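Local coordinates for protein formate dehydrogenase (Staphylococcus aureus, PDB 6TTB) that probably catalyses the NAD-dependent oxidation of formate to carbon dioxide, acting as a dimeric dehydrogenase of the D-2-hydroxyacid dehydrogenase family, at residues 36-41 with 94-99; 213-218 with 233-238; 295-300 with 314-319. One frame throughout, in Å; residues are numbered along the deposited sequence.

Contact 1 of 3, residues 36-41 with 94-99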
loop_
_atom_site.group_PDB
_atom_site.type_symbol
_atom_site.label_atom_id
_atom_site.label_comp_id
_atom_site.label_asym_id
_atom_site.label_seq_id
_atom_site.Cartn_x
_atom_site.Cartn_y
_atom_site.Cartn_z
ATOM N N VAL A 36 -22.478 29.180 8.003
ATOM C CA VAL A 36 -21.091 29.291 8.430
ATOM C C VAL A 36 -20.364 28.018 8.039
ATOM O O VAL A 36 -20.908 26.884 8.215
ATOM C CB VAL A 36 -20.969 29.523 9.937
ATOM C CG1 VAL A 36 -19.740 30.286 10.268
ATOM C CG2 VAL A 36 -22.150 30.243 10.484
ATOM N N ALA A 37 -19.137 28.196 7.508
ATOM C CA ALA A 37 -18.375 27.031 7.098
ATOM C C ALA A 37 -16.978 27.071 7.714
ATOM O O ALA A 37 -16.393 28.176 7.856
ATOM C CB ALA A 37 -18.347 26.947 5.600
ATOM N N LEU A 38 -16.491 25.882 8.150
ATOM C CA LEU A 38 -15.107 25.747 8.490
ATOM C C LEU A 38 -14.435 24.712 7.601
ATOM O O LEU A 38 -14.812 23.534 7.528
ATOM C CB LEU A 38 -14.905 25.421 9.959
ATOM C CG LEU A 38 -13.426 25.233 10.314
ATOM C CD1 LEU A 38 -12.706 26.600 10.452
ATOM C CD2 LEU A 38 -13.253 24.385 11.565
ATOM N N PHE A 39 -13.376 25.170 6.963
ATOM C CA PHE A 39 -12.683 24.402 5.978
ATOM C C PHE A 39 -11.193 24.576 6.188
ATOM O O PHE A 39 -10.745 25.592 6.717
ATOM C CB PHE A 39 -13.074 24.941 4.638
ATOM C CG PHE A 39 -14.484 24.620 4.258
ATOM C CD1 PHE A 39 -15.029 23.394 4.535
ATOM C CD2 PHE A 39 -15.199 25.477 3.442
ATOM C CE1 PHE A 39 -16.263 23.035 4.017
ATOM C CE2 PHE A 39 -16.463 25.143 2.978
ATOM C CZ PHE A 39 -16.981 23.920 3.252
ATOM N N PRO A 40 -10.374 23.623 5.723
ATOM C CA PRO A 40 -8.912 23.809 5.790
ATOM C C PRO A 40 -8.494 25.092 5.056
ATOM O O PRO A 40 -9.187 25.560 4.124
ATOM C CB PRO A 40 -8.336 22.586 5.077
ATOM C CG PRO A 40 -9.546 21.580 4.923
ATOM C CD PRO A 40 -10.814 22.421 4.975
ATOM N N GLU A 41 -7.418 25.706 5.547
ATOM C CA GLU A 41 -6.866 26.945 5.010
ATOM C C GLU A 41 -6.264 26.701 3.617
ATOM O O GLU A 41 -5.521 25.757 3.432
ATOM C CB GLU A 41 -5.788 27.462 5.959
ATOM C CG GLU A 41 -5.508 28.937 5.781
ATOM C CD GLU A 41 -6.390 29.773 6.681
ATOM O OE1 GLU A 41 -7.066 29.173 7.594
ATOM O OE2 GLU A 41 -6.420 31.013 6.481
ATOM N N PRO A 94 -15.203 16.031 8.391
ATOM C CA PRO A 94 -14.650 15.267 9.507
ATOM C C PRO A 94 -13.121 15.388 9.579
ATOM O O PRO A 94 -12.513 15.256 10.661
ATOM C CB PRO A 94 -15.024 13.791 9.250
ATOM C CG PRO A 94 -15.922 13.817 7.974
ATOM C CD PRO A 94 -15.816 15.202 7.359
ATOM N N PHE A 95 -12.513 15.658 8.403
ATOM C CA PHE A 95 -11.088 15.819 8.264
ATOM C C PHE A 95 -10.612 17.057 9.029
ATOM O O PHE A 95 -9.427 17.209 9.310
ATOM C CB PHE A 95 -10.733 15.856 6.788
ATOM C CG PHE A 95 -11.622 15.038 5.896
ATOM C CD1 PHE A 95 -11.621 13.632 5.948
ATOM C CD2 PHE A 95 -12.386 15.659 4.906
ATOM C CE1 PHE A 95 -12.398 12.890 5.059
ATOM C CE2 PHE A 95 -13.195 14.909 4.053
ATOM C CZ PHE A 95 -13.187 13.534 4.128
ATOM N N TYR A 96 -11.534 17.928 9.388
ATOM C CA TYR A 96 -11.154 19.228 9.915
ATOM C C TYR A 96 -12.402 19.868 10.527
ATOM O O TYR A 96 -13.041 20.733 9.903
ATOM C CB TYR A 96 -10.478 20.060 8.806
ATOM C CG TYR A 96 -9.852 21.355 9.248
ATOM C CD1 TYR A 96 -10.614 22.487 9.358
ATOM C CD2 TYR A 96 -8.499 21.458 9.556
ATOM C CE1 TYR A 96 -10.050 23.704 9.689
ATOM C CE2 TYR A 96 -7.922 22.661 9.951
ATOM C CZ TYR A 96 -8.712 23.789 10.007
ATOM O OH TYR A 96 -8.228 25.005 10.404
ATOM N N PRO A 97 -12.873 19.343 11.674
ATOM C CA PRO A 97 -14.246 19.565 12.102
ATOM C C PRO A 97 -14.410 20.770 12.998
ATOM O O PRO A 97 -13.519 21.138 13.779
ATOM C CB PRO A 97 -14.638 18.273 12.832
ATOM C CG PRO A 97 -13.289 17.751 13.367
ATOM C CD PRO A 97 -12.182 18.394 12.526
ATOM N N ALA A 98 -15.506 21.434 12.786
ATOM C CA ALA A 98 -16.013 22.384 13.742
ATOM C C ALA A 98 -16.851 21.619 14.759
ATOM O O ALA A 98 -17.941 21.125 14.416
ATOM C CB ALA A 98 -16.830 23.410 13.009
ATOM N N TYR A 99 -16.296 21.463 15.985
ATOM C CA TYR A 99 -16.961 20.715 17.040
ATOM C C TYR A 99 -18.210 21.452 17.507
ATOM O O TYR A 99 -18.155 22.626 17.877
ATOM C CB TYR A 99 -16.009 20.399 18.177
ATOM C CG TYR A 99 -15.092 19.238 17.873
ATOM C CD1 TYR A 99 -15.558 17.907 17.870
ATOM C CD2 TYR A 99 -13.750 19.463 17.545
ATOM C CE1 TYR A 99 -14.712 16.849 17.535
ATOM C CE2 TYR A 99 -12.879 18.409 17.264
ATOM C CZ TYR A 99 -13.360 17.099 17.242
ATOM O OH TYR A 99 -12.481 16.080 16.937
#
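Leu38 and Tyr96 meet at about a right angle and form the centre of this contact. Leu38 sits near the end of strand 34-38, in the five-stranded parallel sheet of the domain that in this family is the substrate-binding (catalytic) domain. Tyr96 lies in the loop between strand 89-92 and helix 102-106. Leu38 CB faces the methyl of Ala98, with the two CB atoms 4.1 Å apart. CG stands anti to the backbone N (chi1 178°), which carries the branch across to the Tyr96 ring. There Leu38 CG comes to 3.8 Å from Tyr96 CE1, at the ring edge and near its plane. Leu38 CD1 touches the same ring carbon from slightly farther off. Leu38 CD2 touches Tyr96 CE1 as well, and lies 3.9 Å from Pro97 O and against Ala98 N and CB.

The Tyr96 ring is covered differently by Pro40. Pro40 CA stands over the ring centre at 4.0 Å, only 9° off the normal, which makes a CH-pi contact. Pro40 CG also approaches Tyr96 CB at 4.3 Å. Phe39 O comes to 3.6 Å from Tyr96 CE1, obliquely to the ring. Tyr96 therefore takes the leucine at an edge and the proline over a face. Leu176 of the second subunit packs on both Pro40 and Tyr96, so the contact lies at the dimer interface. The adjacent Phe95 touches NAD, and its O accepts a hydrogen bond from Trp174 NE1 of that subunit.

The two segments share no hydrogen bond. Backbone bonds of the strand run to its neighbours, as between Leu38 and Ile91, while Pro40 bonds with Thr53. The chemistry is that of an apolar join, in which shape and van der Waals packing hold the cofactor-side loop against the strand end.

Contact 2 of 3, residues 213-218 with 233-238. With NAD (nicotinamide-adenine-dinucleotide), chain C.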
loop_
_atom_site.group_PDB
_atom_site.type_symbol
_atom_site.label_atom_id
_atom_site.label_comp_id
_atom_site.label_asym_id
_atom_site.label_seq_id
_atom_site.Cartn_x
_atom_site.Cartn_y
_atom_site.Cartn_z
ATOM N N THR A 213 -7.949 -15.491 1.409
ATOM C CA THR A 213 -9.219 -15.841 2.003
ATOM C C THR A 213 -9.820 -14.639 2.743
ATOM O O THR A 213 -9.147 -14.041 3.581
ATOM C CB THR A 213 -9.074 -17.037 2.930
ATOM O OG1 THR A 213 -8.817 -18.109 2.037
ATOM C CG2 THR A 213 -10.346 -17.317 3.688
ATOM N N LEU A 214 -11.068 -14.287 2.388
ATOM C CA LEU A 214 -11.820 -13.250 3.052
ATOM C C LEU A 214 -12.758 -13.874 4.071
ATOM O O LEU A 214 -13.557 -14.752 3.725
ATOM C CB LEU A 214 -12.642 -12.525 1.992
ATOM C CG LEU A 214 -11.795 -11.826 0.958
ATOM C CD1 LEU A 214 -12.564 -10.712 0.301
ATOM C CD2 LEU A 214 -10.558 -11.264 1.637
ATOM N N GLN A 215 -12.747 -13.318 5.293
ATOM C CA GLN A 215 -13.831 -13.462 6.254
ATOM C C GLN A 215 -14.363 -12.068 6.624
ATOM O O GLN A 215 -13.628 -11.111 6.670
ATOM C CB GLN A 215 -13.263 -13.920 7.584
ATOM C CG GLN A 215 -12.590 -15.262 7.590
ATOM C CD GLN A 215 -11.854 -15.497 8.887
ATOM O OE1 GLN A 215 -11.261 -14.601 9.438
ATOM N NE2 GLN A 215 -11.775 -16.747 9.306
ATOM N N HIS A 216 -15.631 -11.989 6.982
ATOM C CA HIS A 216 -16.200 -10.795 7.537
ATOM C C HIS A 216 -17.072 -11.117 8.723
ATOM O O HIS A 216 -17.560 -12.236 8.860
ATOM C CB HIS A 216 -17.039 -10.111 6.528
ATOM C CG HIS A 216 -18.253 -10.877 6.181
ATOM N ND1 HIS A 216 -18.206 -11.980 5.362
ATOM C CD2 HIS A 216 -19.557 -10.628 6.433
ATOM C CE1 HIS A 216 -19.429 -12.405 5.159
ATOM N NE2 HIS A 216 -20.278 -11.566 5.774
ATOM N N TYR A 217 -17.221 -10.105 9.591
ATOM C CA TYR A 217 -18.262 -10.035 10.614
ATOM C C TYR A 217 -19.039 -8.732 10.457
ATOM O O TYR A 217 -18.461 -7.660 10.250
ATOM C CB TYR A 217 -17.642 -10.074 12.026
ATOM C CG TYR A 217 -18.649 -9.772 13.080
ATOM C CD1 TYR A 217 -19.109 -8.474 13.226
ATOM C CD2 TYR A 217 -19.279 -10.797 13.804
ATOM C CE1 TYR A 217 -20.163 -8.177 14.069
ATOM C CE2 TYR A 217 -20.316 -10.515 14.688
ATOM C CZ TYR A 217 -20.770 -9.199 14.793
ATOM O OH TYR A 217 -21.725 -8.827 15.679
ATOM N N ASP A 218 -20.351 -8.831 10.552
ATOM C CA ASP A 218 -21.235 -7.672 10.606
ATOM C C ASP A 218 -22.385 -8.136 11.464
ATOM O O ASP A 218 -22.654 -9.333 11.477
ATOM C CB ASP A 218 -21.697 -7.297 9.193
ATOM C CG ASP A 218 -22.599 -6.077 9.105
ATOM O OD1 ASP A 218 -23.573 -6.035 9.895
ATOM O OD2 ASP A 218 -22.331 -5.142 8.223
ATOM N N PHE A 233 -17.118 -12.674 15.515
ATOM C CA PHE A 233 -16.139 -11.691 15.912
ATOM C C PHE A 233 -15.000 -12.398 16.619
ATOM O O PHE A 233 -13.832 -12.274 16.246
ATOM C CB PHE A 233 -16.784 -10.710 16.861
ATOM C CG PHE A 233 -15.841 -9.638 17.295
ATOM C CD1 PHE A 233 -15.433 -8.638 16.408
ATOM C CD2 PHE A 233 -15.373 -9.605 18.587
ATOM C CE1 PHE A 233 -14.540 -7.665 16.793
ATOM C CE2 PHE A 233 -14.560 -8.551 19.000
ATOM C CZ PHE A 233 -14.109 -7.611 18.094
ATOM N N ASP A 234 -15.351 -13.204 17.606
ATOM C CA ASP A 234 -14.311 -13.957 18.265
ATOM C C ASP A 234 -13.365 -14.401 17.165
ATOM O O ASP A 234 -12.153 -14.233 17.242
ATOM C CB ASP A 234 -14.896 -15.135 19.061
ATOM N N GLU A 235 -13.958 -14.989 16.134
ATOM C CA GLU A 235 -13.226 -15.806 15.209
ATOM C C GLU A 235 -12.450 -14.862 14.284
ATOM O O GLU A 235 -11.265 -15.052 14.050
ATOM C CB GLU A 235 -14.251 -16.660 14.480
ATOM C CG GLU A 235 -13.699 -17.427 13.293
ATOM C CD GLU A 235 -12.658 -18.452 13.665
ATOM O OE1 GLU A 235 -12.277 -18.473 14.881
ATOM O OE2 GLU A 235 -12.185 -19.207 12.734
ATOM N N LEU A 236 -13.120 -13.800 13.818
ATOM C CA LEU A 236 -12.419 -12.839 13.001
ATOM C C LEU A 236 -11.130 -12.438 13.710
ATOM O O LEU A 236 -10.070 -12.421 13.099
ATOM C CB LEU A 236 -13.294 -11.614 12.794
ATOM C CG LEU A 236 -12.911 -10.747 11.619
ATOM C CD1 LEU A 236 -13.810 -11.098 10.438
ATOM C CD2 LEU A 236 -13.100 -9.304 11.977
ATOM N N VAL A 237 -11.245 -12.123 14.994
ATOM C CA VAL A 237 -10.133 -11.559 15.747
ATOM C C VAL A 237 -9.001 -12.552 15.772
ATOM O O VAL A 237 -7.833 -12.155 15.687
ATOM C CB VAL A 237 -10.526 -11.202 17.187
ATOM C CG1 VAL A 237 -9.324 -11.071 18.107
ATOM C CG2 VAL A 237 -11.410 -10.009 17.238
ATOM N N SER A 238 -9.330 -13.823 15.944
ATOM C CA SER A 238 -8.245 -14.761 16.253
ATOM C C SER A 238 -7.687 -15.436 15.013
ATOM O O SER A 238 -6.557 -15.870 15.051
ATOM C CB SER A 238 -8.612 -15.762 17.298
ATOM O OG SER A 238 -9.840 -16.343 16.984
HETATM P PA NAD C . -22.054 1.050 6.324
HETATM O O1A NAD C . -23.216 1.425 7.180
HETATM O O2A NAD C . -22.232 0.632 4.876
HETATM O O5B NAD C . -21.109 -0.002 7.097
HETATM C C5B NAD C . -21.252 -0.251 8.510
HETATM C C4B NAD C . -21.700 -1.680 8.688
HETATM O O4B NAD C . -21.104 -2.169 9.904
HETATM C C3B NAD C . -23.229 -1.889 8.810
HETATM O O3B NAD C . -23.868 -2.494 7.686
HETATM C C2B NAD C . -23.424 -2.726 10.080
HETATM O O2B NAD C . -24.168 -3.906 9.861
HETATM C C1B NAD C . -22.003 -2.995 10.597
HETATM N N9A NAD C . -21.873 -2.790 12.044
HETATM C C8A NAD C . -22.788 -2.161 12.878
HETATM N N7A NAD C . -22.492 -2.267 14.152
HETATM C C5A NAD C . -21.372 -3.097 14.185
HETATM C C6A NAD C . -20.600 -3.649 15.247
HETATM N N6A NAD C . -20.881 -3.510 16.531
HETATM N N1A NAD C . -19.599 -4.503 14.911
HETATM C C2A NAD C . -19.333 -4.695 13.609
HETATM N N3A NAD C . -19.955 -4.202 12.535
HETATM C C4A NAD C . -20.977 -3.413 12.882
HETATM O O3 NAD C . -21.074 2.259 6.330
HETATM P PN NAD C . -19.876 2.387 5.338
HETATM O O1N NAD C . -20.336 3.319 4.247
HETATM O O2N NAD C . -19.385 1.018 4.966
HETATM O O5D NAD C . -18.795 3.122 6.295
HETATM C C5D NAD C . -17.826 2.313 7.028
HETATM C C4D NAD C . -17.197 3.200 8.045
HETATM O O4D NAD C . -16.122 3.923 7.399
HETATM C C3D NAD C . -18.186 4.243 8.618
HETATM O O3D NAD C . -18.499 4.011 9.983
HETATM C C2D NAD C . -17.521 5.596 8.348
HETATM O O2D NAD C . -17.420 6.471 9.464
HETATM C C1D NAD C . -16.132 5.265 7.834
HETATM N N1N NAD C . -15.812 6.153 6.705
HETATM C C2N NAD C . -14.621 6.941 6.747
HETATM C C3N NAD C . -14.291 7.799 5.674
HETATM C C7N NAD C . -12.893 8.411 5.574
HETATM O O7N NAD C . -12.753 9.466 4.956
HETATM N N7N NAD C . -11.852 7.768 6.139
HETATM C C4N NAD C . -15.300 8.032 4.667
HETATM C C5N NAD C . -16.486 7.267 4.662
HETATM C C6N NAD C . -16.734 6.355 5.708
#
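Tyr217 lays one face of its ring over the start of helix 233-239, where Phe233 CB is 3.9 Å from Tyr217 CD2. The ring is placed there by a first torsion that sets CG anti to the backbone N (chi1 170°). The same ring also reaches the cofactor. NAD C2A comes to its edge, near the ring plane, and is 3.6 Å from Tyr217 CE1. One aromatic ring thus joins the helix to the adenine.

Leu236 follows about one helical turn on. Its CD1 sits against the strand backbone, 3.7 Å from Tyr217 N and 3.8 Å from Gln215 O. Gln215 CB adds an apolar touch to this methyl, while the amide end, on an extended chain, bonds through NE2 to Ser239 OG.

Asp218 follows directly after the strand. Its OD2 accepts a hydrogen bond of 3.1 Å from NAD O3B and another from Phe196 N, while OD1 accepts from Ile220 N. The approach of OD1 to NAD O2B is too close in the model to interpret. An acid at the end of the second Rossmann strand, facing the adenosine ribose, is characteristic of NAD-binding Rossmann folds. It is consistent with a preference for NAD.

Strand 213-217 and helical segment 233-238 run at 138°, their axes 8.2 Å apart at closest. The strand lies between strands 190-194 and 229-230 in the parallel sheet. The helix packs against this sheet, with Phe233 and Leu236 meeting Phe194, while Val237 turns to helix 259-264.

Contact 3 of 3, residues 295-300 with 314-319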
loop_
_atom_site.group_PDB
_atom_site.type_symbol
_atom_site.label_atom_id
_atom_site.label_comp_id
_atom_site.label_asym_id
_atom_site.label_seq_id
_atom_site.Cartn_x
_atom_site.Cartn_y
_atom_site.Cartn_z
ATOM N N GLN A 295 2.195 -6.753 13.988
ATOM C CA GLN A 295 3.289 -6.486 13.067
ATOM C C GLN A 295 3.213 -5.060 12.534
ATOM O O GLN A 295 4.250 -4.442 12.328
ATOM C CB GLN A 295 3.418 -7.565 11.957
ATOM C CG GLN A 295 4.840 -7.730 11.410
ATOM C CD GLN A 295 5.920 -7.343 12.426
ATOM O OE1 GLN A 295 5.846 -7.681 13.637
ATOM N NE2 GLN A 295 6.947 -6.634 11.948
ATOM N N GLY A 296 1.989 -4.527 12.331
ATOM C CA GLY A 296 1.828 -3.164 11.798
ATOM C C GLY A 296 0.419 -2.632 11.973
ATOM O O GLY A 296 -0.512 -3.444 12.087
ATOM N N TYR A 297 0.270 -1.258 11.962
ATOM C CA TYR A 297 -1.051 -0.578 11.887
ATOM C C TYR A 297 -0.998 0.514 10.819
ATOM O O TYR A 297 -0.019 1.294 10.734
ATOM C CB TYR A 297 -1.504 0.016 13.243
ATOM C CG TYR A 297 -2.796 0.851 13.256
ATOM C CD1 TYR A 297 -2.780 2.197 12.942
ATOM C CD2 TYR A 297 -4.026 0.324 13.651
ATOM C CE1 TYR A 297 -3.899 3.001 13.044
ATOM C CE2 TYR A 297 -5.190 1.105 13.683
ATOM C CZ TYR A 297 -5.123 2.465 13.404
ATOM O OH TYR A 297 -6.255 3.280 13.374
ATOM N N ALA A 298 -2.043 0.543 9.990
ATOM C CA ALA A 298 -2.301 1.697 9.140
ATOM C C ALA A 298 -3.752 2.108 9.231
ATOM O O ALA A 298 -4.562 1.443 9.905
ATOM C CB ALA A 298 -1.910 1.463 7.709
ATOM N N GLY A 299 -4.050 3.210 8.507
ATOM C CA GLY A 299 -5.315 3.914 8.521
ATOM C C GLY A 299 -5.088 5.398 8.474
ATOM O O GLY A 299 -3.965 5.818 8.580
ATOM N N ASP A 300 -6.177 6.181 8.439
ATOM C CA ASP A 300 -6.095 7.629 8.244
ATOM C C ASP A 300 -7.043 8.383 9.209
ATOM O O ASP A 300 -7.367 9.578 8.948
ATOM C CB ASP A 300 -6.347 8.028 6.781
ATOM C CG ASP A 300 -7.828 8.006 6.361
ATOM O OD1 ASP A 300 -8.635 7.220 6.969
ATOM O OD2 ASP A 300 -8.195 8.782 5.442
ATOM N N ARG A 314 1.591 9.001 15.438
ATOM C CA ARG A 314 2.357 9.570 14.337
ATOM C C ARG A 314 3.757 8.950 14.299
ATOM O O ARG A 314 4.294 8.723 13.249
ATOM C CB ARG A 314 2.472 11.080 14.529
ATOM C CG ARG A 314 1.137 11.808 14.589
ATOM C CD ARG A 314 1.476 13.292 14.654
ATOM N NE ARG A 314 0.394 14.260 14.427
ATOM C CZ ARG A 314 0.081 14.812 13.243
ATOM N NH1 ARG A 314 0.727 14.496 12.124
ATOM N NH2 ARG A 314 -0.850 15.724 13.205
ATOM N N THR A 315 4.285 8.617 15.468
ATOM C CA THR A 315 5.695 8.362 15.746
ATOM C C THR A 315 5.852 6.873 16.042
ATOM O O THR A 315 6.909 6.453 16.481
ATOM C CB THR A 315 6.070 9.067 17.080
ATOM O OG1 THR A 315 6.030 10.450 16.820
ATOM C CG2 THR A 315 7.404 8.687 17.706
ATOM N N MET A 316 4.753 6.131 16.079
ATOM C CA MET A 316 4.872 4.835 16.735
ATOM C C MET A 316 5.450 3.858 15.719
ATOM O O MET A 316 5.291 4.063 14.511
ATOM C CB MET A 316 3.540 4.334 17.349
ATOM C CG MET A 316 2.562 3.746 16.314
ATOM S SD MET A 316 0.830 3.866 16.697
ATOM C CE MET A 316 0.072 3.435 15.129
ATOM N N PRO A 317 6.243 2.853 16.172
ATOM C CA PRO A 317 6.682 1.712 15.348
ATOM C C PRO A 317 5.808 1.277 14.188
ATOM O O PRO A 317 4.632 0.996 14.376
ATOM C CB PRO A 317 6.391 0.582 16.356
ATOM C CG PRO A 317 6.725 1.201 17.726
ATOM C CD PRO A 317 6.713 2.721 17.546
ATOM N N ARG A 318 6.418 1.065 13.034
ATOM C CA ARG A 318 5.775 0.255 11.988
ATOM C C ARG A 318 4.354 0.743 11.734
ATOM O O ARG A 318 3.445 -0.051 11.621
ATOM C CB ARG A 318 5.837 -1.235 12.346
ATOM C CG ARG A 318 7.103 -1.919 11.821
ATOM C CD ARG A 318 7.728 -3.059 12.589
ATOM N NE ARG A 318 6.750 -3.619 13.533
ATOM C CZ ARG A 318 6.779 -3.449 14.866
ATOM N NH1 ARG A 318 7.765 -2.728 15.435
ATOM N NH2 ARG A 318 5.823 -3.990 15.612
ATOM N N ASN A 319 4.168 2.058 11.688
ATOM C CA ASN A 319 2.874 2.640 11.330
ATOM C C ASN A 319 2.869 3.051 9.869
ATOM O O ASN A 319 3.940 3.372 9.330
ATOM C CB ASN A 319 2.457 3.808 12.259
ATOM C CG ASN A 319 2.981 5.145 11.825
ATOM O OD1 ASN A 319 2.415 5.754 10.948
ATOM N ND2 ASN A 319 4.035 5.625 12.463
#
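Tyr297 and Asn319 form a parallel bridge with CA atoms 5.1 Å apart, beside a weak bond of 3.4 Å from Tyr297 N to Arg318 O. Asn319 CA adds a CA-H...O contact to Tyr297 O. This pairing starts strand 319-321 on the edge of the sheet, next to strand 294-299.

Arg318 makes the other hydrogen bond across the contact. Its NE donates to Gln295 O at 2.9 Å, with an N-H...O angle of 155°. The oxygen comes to the edge of the guanidinium, and the donor is tilted from the carbonyl plane. Bends at chi2 and chi3 fold the arginine back to this carbonyl. The Gln295 amide lies nearly parallel to the guanidinium, but its NE2 and Arg318 NE are both donors and do not bond. Arg318 NH2 donates to Leu289 O and Leu294 O, near the end of helix 282-291 and the start of the strand.

Met316 reaches the Tyr297 ring with its methyl, CE to CD1 3.8 Å. Asn319 ties the loop to itself: its ND2 donates to Met316 O at 2.9 Å in an almost straight bond (179°), in the plane of both groups, and weakly to Arg314 O. Asn319 OD1 accepts from Met321 N. ND2 and OD1 both have partners, which fixes the rotation of the amide.

Asp300 follows in the loop, and its OD1 makes a weak hydrogen bond with NAD N7N. The contact is mainly polar. One arginine thus bonds three backbone carbonyls, tying the loop before strand 319-321 to strand 294-299 and helix 282-291.

Overall arrangement
Contacts 1 and 3 are largely buried and both touch the second subunit, though their centres are 25 Å apart. Contact 2 is only partly buried and has no other protein chain against it. Contacts 2 and 3 both reach the seven-stranded parallel sheet of the NAD-binding domain. Contact 2 lies near one border of that sheet and contact 3 builds the other. Contact 1 sets a loop against a strand of the separate five-stranded sheet. Their chemistry differs accordingly: contact 1 is apolar, contact 2 joins apolar strand-helix packing to cofactor binding, and contact 3 relies on hydrogen bonds. Each includes a residue at the NAD pocket.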